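Local coordinates for protein MHP1 (PDB 2JLN) that mediates the sodium-dependent binding and uptake of 5-aryl-substituted hydantoins, preferring 5-indolylmethyl and 5-benzyl hydantoin, at residues 88-102 with 394-408. Sequence-based numbering, arbitrary orientation.
Sequences INFTVAARMPFGIRG and LYRTKGIYTYWRGVN
Val92 meets Tyr395 at about a right angle, its CG1 lying 3.9 Å from Tyr395 OH, a hydroxyl hydrogen-bonded to Asn17 O. Arg95 runs extended from CG to NE, which carries NH1 to Leu394 O at 2.6 Å; that oxygen is only 6° out of the guanidinium plane and takes the N-H close to the C=O axis. Met96 bends at chi2 and chi3 and lies alongside Tyr401, with CG 3.8 Å from Tyr401 CE2 and SD oblique to the ring, a Met-aromatic contact. The backbone oxygen of Met96 accepts from Tyr403 OH at 2.8 Å, near the ring plane and almost in line with the carbonyl (166°); Tyr403 OH is also weakly bonded to Arg385 NH2. A phenylalanine in place of Tyr403 would probably leave Met96 O without its hydroxyl donor and cost the weak bond to Arg385 as well. Asn408 ND2 adds a weak bond to Pro97 O, while its OD1 caps Ala411 N. Gly99 CA approaches Gly406 O at 3.3 Å in a CA-H...O contact. That same oxygen is gripped by two amides, Arg101 N at 2.7 Å in the carbonyl plane and Gly102 N at 2.8 Å, tilted 27° from it. The loop between helices 391-394 and 409-423 is thereby joined to segment 88-102, which leads into helix 104-137, with Met96 and Pro97 against helix 371-384 and Val92 against helix 314-329.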
loop_
_atom_site.group_PDB
_atom_site.type_symbol
_atom_site.label_atom_id
_atom_site.label_comp_id
_atom_site.label_asym_id
_atom_site.label_seq_id
_atom_site.Cartn_x
_atom_site.Cartn_y
_atom_site.Cartn_z
ATOM N N ILE A 88 -6.714 1.431 -15.523
ATOM C CA ILE A 88 -6.131 0.077 -15.519
ATOM C C ILE A 88 -5.537 -0.456 -14.202
ATOM O O ILE A 88 -5.176 0.310 -13.323
ATOM C CB ILE A 88 -5.076 -0.112 -16.655
ATOM C CG1 ILE A 88 -3.982 0.943 -16.597
ATOM C CG2 ILE A 88 -5.727 -0.093 -18.034
ATOM C CD1 ILE A 88 -2.863 0.693 -17.603
ATOM N N ASN A 89 -5.464 -1.788 -14.107
ATOM C CA ASN A 89 -4.724 -2.595 -13.092
ATOM C C ASN A 89 -3.286 -2.259 -12.907
ATOM O O ASN A 89 -2.653 -1.752 -13.834
ATOM C CB ASN A 89 -4.557 -4.026 -13.621
ATOM C CG ASN A 89 -5.429 -4.996 -12.954
ATOM O OD1 ASN A 89 -6.079 -4.669 -11.976
ATOM N ND2 ASN A 89 -5.470 -6.210 -13.478
ATOM N N PHE A 90 -2.736 -2.688 -11.773
ATOM C CA PHE A 90 -1.284 -2.829 -11.609
ATOM C C PHE A 90 -0.728 -3.981 -12.482
ATOM O O PHE A 90 0.162 -3.786 -13.323
ATOM C CB PHE A 90 -0.939 -3.075 -10.136
ATOM C CG PHE A 90 0.503 -3.428 -9.901
ATOM C CD1 PHE A 90 0.882 -4.742 -9.640
ATOM C CD2 PHE A 90 1.485 -2.457 -9.952
ATOM C CE1 PHE A 90 2.194 -5.078 -9.432
ATOM C CE2 PHE A 90 2.804 -2.786 -9.741
ATOM C CZ PHE A 90 3.148 -4.102 -9.478
ATOM N N THR A 91 -1.276 -5.180 -12.296
ATOM C CA THR A 91 -0.771 -6.353 -12.990
ATOM C C THR A 91 -0.780 -6.176 -14.504
ATOM O O THR A 91 0.178 -6.559 -15.185
ATOM C CB THR A 91 -1.572 -7.598 -12.624
ATOM O OG1 THR A 91 -1.599 -7.747 -11.198
ATOM C CG2 THR A 91 -0.934 -8.822 -13.223
ATOM N N VAL A 92 -1.867 -5.603 -15.027
ATOM C CA VAL A 92 -1.980 -5.277 -16.461
ATOM C C VAL A 92 -0.987 -4.206 -16.961
ATOM O O VAL A 92 -0.384 -4.366 -18.029
ATOM C CB VAL A 92 -3.412 -4.838 -16.829
ATOM C CG1 VAL A 92 -3.406 -4.012 -18.113
ATOM C CG2 VAL A 92 -4.298 -6.044 -16.974
ATOM N N ALA A 93 -0.834 -3.122 -16.190
ATOM C CA ALA A 93 0.067 -2.017 -16.551
ATOM C C ALA A 93 1.550 -2.417 -16.628
ATOM O O ALA A 93 2.321 -1.784 -17.353
ATOM C CB ALA A 93 -0.125 -0.836 -15.618
ATOM N N ALA A 94 1.953 -3.458 -15.891
ATOM C CA ALA A 94 3.351 -3.896 -15.905
ATOM C C ALA A 94 3.734 -4.530 -17.247
ATOM O O ALA A 94 4.909 -4.591 -17.612
ATOM C CB ALA A 94 3.638 -4.827 -14.765
ATOM N N ARG A 95 2.725 -4.969 -17.992
ATOM C CA ARG A 95 2.935 -5.604 -19.277
ATOM C C ARG A 95 3.701 -4.694 -20.194
ATOM O O ARG A 95 4.370 -5.139 -21.104
ATOM C CB ARG A 95 1.600 -5.963 -19.895
ATOM C CG ARG A 95 0.971 -7.143 -19.223
ATOM C CD ARG A 95 -0.433 -7.393 -19.684
ATOM N NE ARG A 95 -1.073 -8.379 -18.831
ATOM C CZ ARG A 95 -2.335 -8.757 -18.947
ATOM N NH1 ARG A 95 -3.092 -8.228 -19.894
ATOM N NH2 ARG A 95 -2.839 -9.667 -18.130
ATOM N N MET A 96 3.620 -3.408 -19.924
ATOM C CA MET A 96 4.219 -2.406 -20.778
ATOM C C MET A 96 5.761 -2.508 -20.849
ATOM O O MET A 96 6.301 -2.868 -21.886
ATOM C CB MET A 96 3.744 -1.022 -20.317
ATOM C CG MET A 96 3.336 -0.071 -21.430
ATOM S SD MET A 96 1.755 0.788 -21.164
ATOM C CE MET A 96 1.715 1.124 -19.387
ATOM N N PRO A 97 6.483 -2.189 -19.758
ATOM C CA PRO A 97 7.947 -2.237 -19.878
ATOM C C PRO A 97 8.505 -3.665 -19.866
ATOM O O PRO A 97 9.319 -4.006 -20.719
ATOM C CB PRO A 97 8.416 -1.472 -18.637
ATOM C CG PRO A 97 7.344 -1.719 -17.647
ATOM C CD PRO A 97 6.079 -1.598 -18.474
ATOM N N PHE A 98 8.100 -4.487 -18.906
ATOM C CA PHE A 98 8.469 -5.904 -18.933
ATOM C C PHE A 98 7.546 -6.533 -19.966
ATOM O O PHE A 98 6.714 -5.823 -20.532
ATOM C CB PHE A 98 8.305 -6.512 -17.547
ATOM C CG PHE A 98 8.929 -5.681 -16.470
ATOM C CD1 PHE A 98 8.156 -4.871 -15.664
ATOM C CD2 PHE A 98 10.293 -5.661 -16.306
ATOM C CE1 PHE A 98 8.731 -4.094 -14.690
ATOM C CE2 PHE A 98 10.875 -4.870 -15.332
ATOM C CZ PHE A 98 10.097 -4.088 -14.528
ATOM N N GLY A 99 7.645 -7.820 -20.264
ATOM C CA GLY A 99 6.704 -8.319 -21.268
ATOM C C GLY A 99 5.218 -8.452 -20.887
ATOM O O GLY A 99 4.773 -8.079 -19.819
ATOM N N ILE A 100 4.420 -8.999 -21.779
ATOM C CA ILE A 100 3.089 -9.435 -21.402
ATOM C C ILE A 100 3.221 -10.629 -20.456
ATOM O O ILE A 100 2.339 -10.868 -19.641
ATOM C CB ILE A 100 2.258 -9.804 -22.666
ATOM C CG1 ILE A 100 1.773 -8.521 -23.330
ATOM C CG2 ILE A 100 1.109 -10.762 -22.348
ATOM C CD1 ILE A 100 0.884 -8.729 -24.478
ATOM N N ARG A 101 4.320 -11.382 -20.565
ATOM C CA ARG A 101 4.576 -12.541 -19.698
ATOM C C ARG A 101 5.737 -12.286 -18.754
ATOM O O ARG A 101 5.656 -12.639 -17.579
ATOM C CB ARG A 101 4.842 -13.799 -20.506
ATOM C CG ARG A 101 3.565 -14.451 -21.006
ATOM C CD ARG A 101 3.821 -15.717 -21.840
ATOM N NE ARG A 101 2.721 -15.958 -22.783
ATOM C CZ ARG A 101 2.826 -16.679 -23.903
ATOM N NH1 ARG A 101 3.992 -17.245 -24.232
ATOM N NH2 ARG A 101 1.765 -16.833 -24.700
ATOM N N GLY A 102 6.799 -11.660 -19.270
ATOM C CA GLY A 102 7.935 -11.198 -18.475
ATOM C C GLY A 102 7.597 -10.382 -17.232
ATOM O O GLY A 102 8.315 -10.418 -16.237
ATOM N N LEU A 394 -2.440 -4.324 -24.632
ATOM C CA LEU A 394 -2.246 -4.789 -23.250
ATOM C C LEU A 394 -3.178 -5.962 -22.961
ATOM O O LEU A 394 -2.968 -6.733 -22.017
ATOM C CB LEU A 394 -2.503 -3.671 -22.221
ATOM C CG LEU A 394 -1.471 -2.561 -22.060
ATOM C CD1 LEU A 394 -2.032 -1.401 -21.329
ATOM C CD2 LEU A 394 -0.296 -3.052 -21.325
ATOM N N TYR A 395 -4.220 -6.108 -23.763
ATOM C CA TYR A 395 -5.151 -7.169 -23.475
ATOM C C TYR A 395 -5.070 -8.289 -24.504
ATOM O O TYR A 395 -6.020 -9.089 -24.662
ATOM C CB TYR A 395 -6.555 -6.608 -23.368
ATOM C CG TYR A 395 -6.767 -5.831 -22.119
ATOM C CD1 TYR A 395 -6.636 -4.456 -22.111
ATOM C CD2 TYR A 395 -7.074 -6.475 -20.932
ATOM C CE1 TYR A 395 -6.818 -3.736 -20.953
ATOM C CE2 TYR A 395 -7.251 -5.766 -19.755
ATOM C CZ TYR A 395 -7.126 -4.401 -19.776
ATOM O OH TYR A 395 -7.303 -3.695 -18.622
ATOM N N ARG A 396 -3.925 -8.361 -25.184
ATOM C CA ARG A 396 -3.761 -9.294 -26.287
ATOM C C ARG A 396 -2.405 -9.936 -26.206
ATOM O O ARG A 396 -1.414 -9.254 -26.080
ATOM C CB ARG A 396 -3.884 -8.535 -27.615
ATOM C CG ARG A 396 -4.730 -9.237 -28.686
ATOM C CD ARG A 396 -5.279 -8.237 -29.690
ATOM N NE ARG A 396 -5.974 -7.125 -29.029
ATOM C CZ ARG A 396 -7.224 -7.180 -28.553
ATOM N NH1 ARG A 396 -7.937 -8.300 -28.655
ATOM N NH2 ARG A 396 -7.767 -6.113 -27.973
ATOM N N THR A 397 -2.373 -11.248 -26.291
ATOM C CA THR A 397 -1.153 -12.051 -26.363
ATOM C C THR A 397 -0.043 -11.681 -27.400
ATOM O O THR A 397 1.160 -11.788 -27.118
ATOM C CB THR A 397 -1.605 -13.493 -26.599
ATOM O OG1 THR A 397 -1.767 -14.141 -25.333
ATOM C CG2 THR A 397 -0.643 -14.263 -27.509
ATOM N N LYS A 398 -0.433 -11.277 -28.607
ATOM C CA LYS A 398 0.544 -10.873 -29.627
ATOM C C LYS A 398 0.306 -9.446 -30.109
ATOM O O LYS A 398 -0.633 -9.193 -30.837
ATOM C CB LYS A 398 0.494 -11.828 -30.810
ATOM C CG LYS A 398 0.720 -13.264 -30.394
ATOM C CD LYS A 398 1.207 -14.128 -31.540
ATOM C CE LYS A 398 1.924 -15.369 -31.017
ATOM N NZ LYS A 398 2.122 -16.359 -32.125
ATOM N N GLY A 399 1.153 -8.514 -29.697
ATOM C CA GLY A 399 0.968 -7.116 -30.036
ATOM C C GLY A 399 2.257 -6.377 -29.767
ATOM O O GLY A 399 3.314 -7.005 -29.678
ATOM N N ILE A 400 2.194 -5.058 -29.618
ATOM C CA ILE A 400 3.425 -4.290 -29.410
ATOM C C ILE A 400 4.096 -4.463 -28.035
ATOM O O ILE A 400 5.114 -3.835 -27.787
ATOM C CB ILE A 400 3.241 -2.787 -29.702
ATOM C CG1 ILE A 400 2.620 -2.086 -28.500
ATOM C CG2 ILE A 400 2.406 -2.589 -30.937
ATOM C CD1 ILE A 400 2.520 -0.588 -28.660
ATOM N N TYR A 401 3.540 -5.305 -27.158
ATOM C CA TYR A 401 4.104 -5.550 -25.812
ATOM C C TYR A 401 4.544 -7.005 -25.607
ATOM O O TYR A 401 4.748 -7.446 -24.475
ATOM C CB TYR A 401 3.101 -5.177 -24.720
ATOM C CG TYR A 401 2.664 -3.742 -24.791
ATOM C CD1 TYR A 401 1.317 -3.404 -24.772
ATOM C CD2 TYR A 401 3.599 -2.717 -24.905
ATOM C CE1 TYR A 401 0.914 -2.085 -24.859
ATOM C CE2 TYR A 401 3.208 -1.393 -24.982
ATOM C CZ TYR A 401 1.860 -1.086 -24.963
ATOM O OH TYR A 401 1.453 0.223 -25.054
ATOM N N THR A 402 4.685 -7.751 -26.702
ATOM C CA THR A 402 5.007 -9.168 -26.615
ATOM C C THR A 402 6.510 -9.370 -26.566
ATOM O O THR A 402 6.974 -10.305 -25.924
ATOM C CB THR A 402 4.399 -10.003 -27.775
ATOM O OG1 THR A 402 3.035 -9.640 -27.996
ATOM C CG2 THR A 402 4.409 -11.456 -27.418
ATOM N N TYR A 403 7.264 -8.487 -27.225
ATOM C CA TYR A 403 8.727 -8.600 -27.318
ATOM C C TYR A 403 9.172 -10.008 -27.728
ATOM O O TYR A 403 8.589 -10.606 -28.632
ATOM C CB TYR A 403 9.389 -8.179 -26.009
ATOM C CG TYR A 403 8.974 -6.798 -25.541
ATOM C CD1 TYR A 403 7.946 -6.644 -24.614
ATOM C CD2 TYR A 403 9.598 -5.648 -26.033
ATOM C CE1 TYR A 403 7.548 -5.395 -24.193
ATOM C CE2 TYR A 403 9.208 -4.398 -25.612
ATOM C CZ TYR A 403 8.182 -4.281 -24.689
ATOM O OH TYR A 403 7.781 -3.052 -24.243
ATOM N N TRP A 404 10.193 -10.541 -27.067
ATOM C CA TRP A 404 10.687 -11.883 -27.385
ATOM C C TRP A 404 9.791 -12.957 -26.778
ATOM O O TRP A 404 10.000 -13.394 -25.655
ATOM C CB TRP A 404 12.129 -12.081 -26.893
ATOM C CG TRP A 404 13.153 -11.270 -27.602
ATOM C CD1 TRP A 404 13.768 -11.574 -28.771
ATOM C CD2 TRP A 404 13.704 -10.018 -27.175
ATOM N NE1 TRP A 404 14.669 -10.585 -29.110
ATOM C CE2 TRP A 404 14.639 -9.615 -28.146
ATOM C CE3 TRP A 404 13.501 -9.200 -26.064
ATOM C CZ2 TRP A 404 15.352 -8.438 -28.047
ATOM C CZ3 TRP A 404 14.219 -8.015 -25.975
ATOM C CH2 TRP A 404 15.129 -7.649 -26.960
ATOM N N ARG A 405 8.780 -13.379 -27.516
ATOM C CA ARG A 405 7.938 -14.483 -27.063
ATOM C C ARG A 405 7.305 -14.235 -25.674
ATOM O O ARG A 405 7.144 -15.168 -24.869
ATOM C CB ARG A 405 8.743 -15.785 -27.074
ATOM C CG ARG A 405 8.055 -16.922 -27.827
ATOM C CD ARG A 405 8.912 -18.185 -27.880
ATOM N NE ARG A 405 8.096 -19.396 -27.995
ATOM C CZ ARG A 405 8.567 -20.636 -27.859
ATOM N NH1 ARG A 405 9.857 -20.840 -27.601
ATOM N NH2 ARG A 405 7.747 -21.677 -27.986
ATOM N N GLY A 406 6.947 -12.973 -25.413
ATOM C CA GLY A 406 6.248 -12.581 -24.195
ATOM C C GLY A 406 7.088 -11.937 -23.100
ATOM O O GLY A 406 6.551 -11.558 -22.070
ATOM N N VAL A 407 8.396 -11.803 -23.306
ATOM C CA VAL A 407 9.291 -11.326 -22.248
ATOM C C VAL A 407 10.302 -10.325 -22.758
ATOM O O VAL A 407 10.914 -10.561 -23.787
ATOM C CB VAL A 407 10.111 -12.471 -21.713
ATOM C CG1 VAL A 407 11.187 -11.944 -20.788
ATOM C CG2 VAL A 407 9.199 -13.499 -21.050
ATOM N N ASN A 408 10.501 -9.216 -22.054
ATOM C CA ASN A 408 11.472 -8.222 -22.511
ATOM C C ASN A 408 12.786 -8.389 -21.760
ATOM O O ASN A 408 12.983 -7.757 -20.729
ATOM C CB ASN A 408 10.916 -6.796 -22.346
ATOM C CG ASN A 408 11.970 -5.700 -22.611
ATOM O OD1 ASN A 408 13.170 -5.974 -22.734
ATOM N ND2 ASN A 408 11.515 -4.458 -22.683
#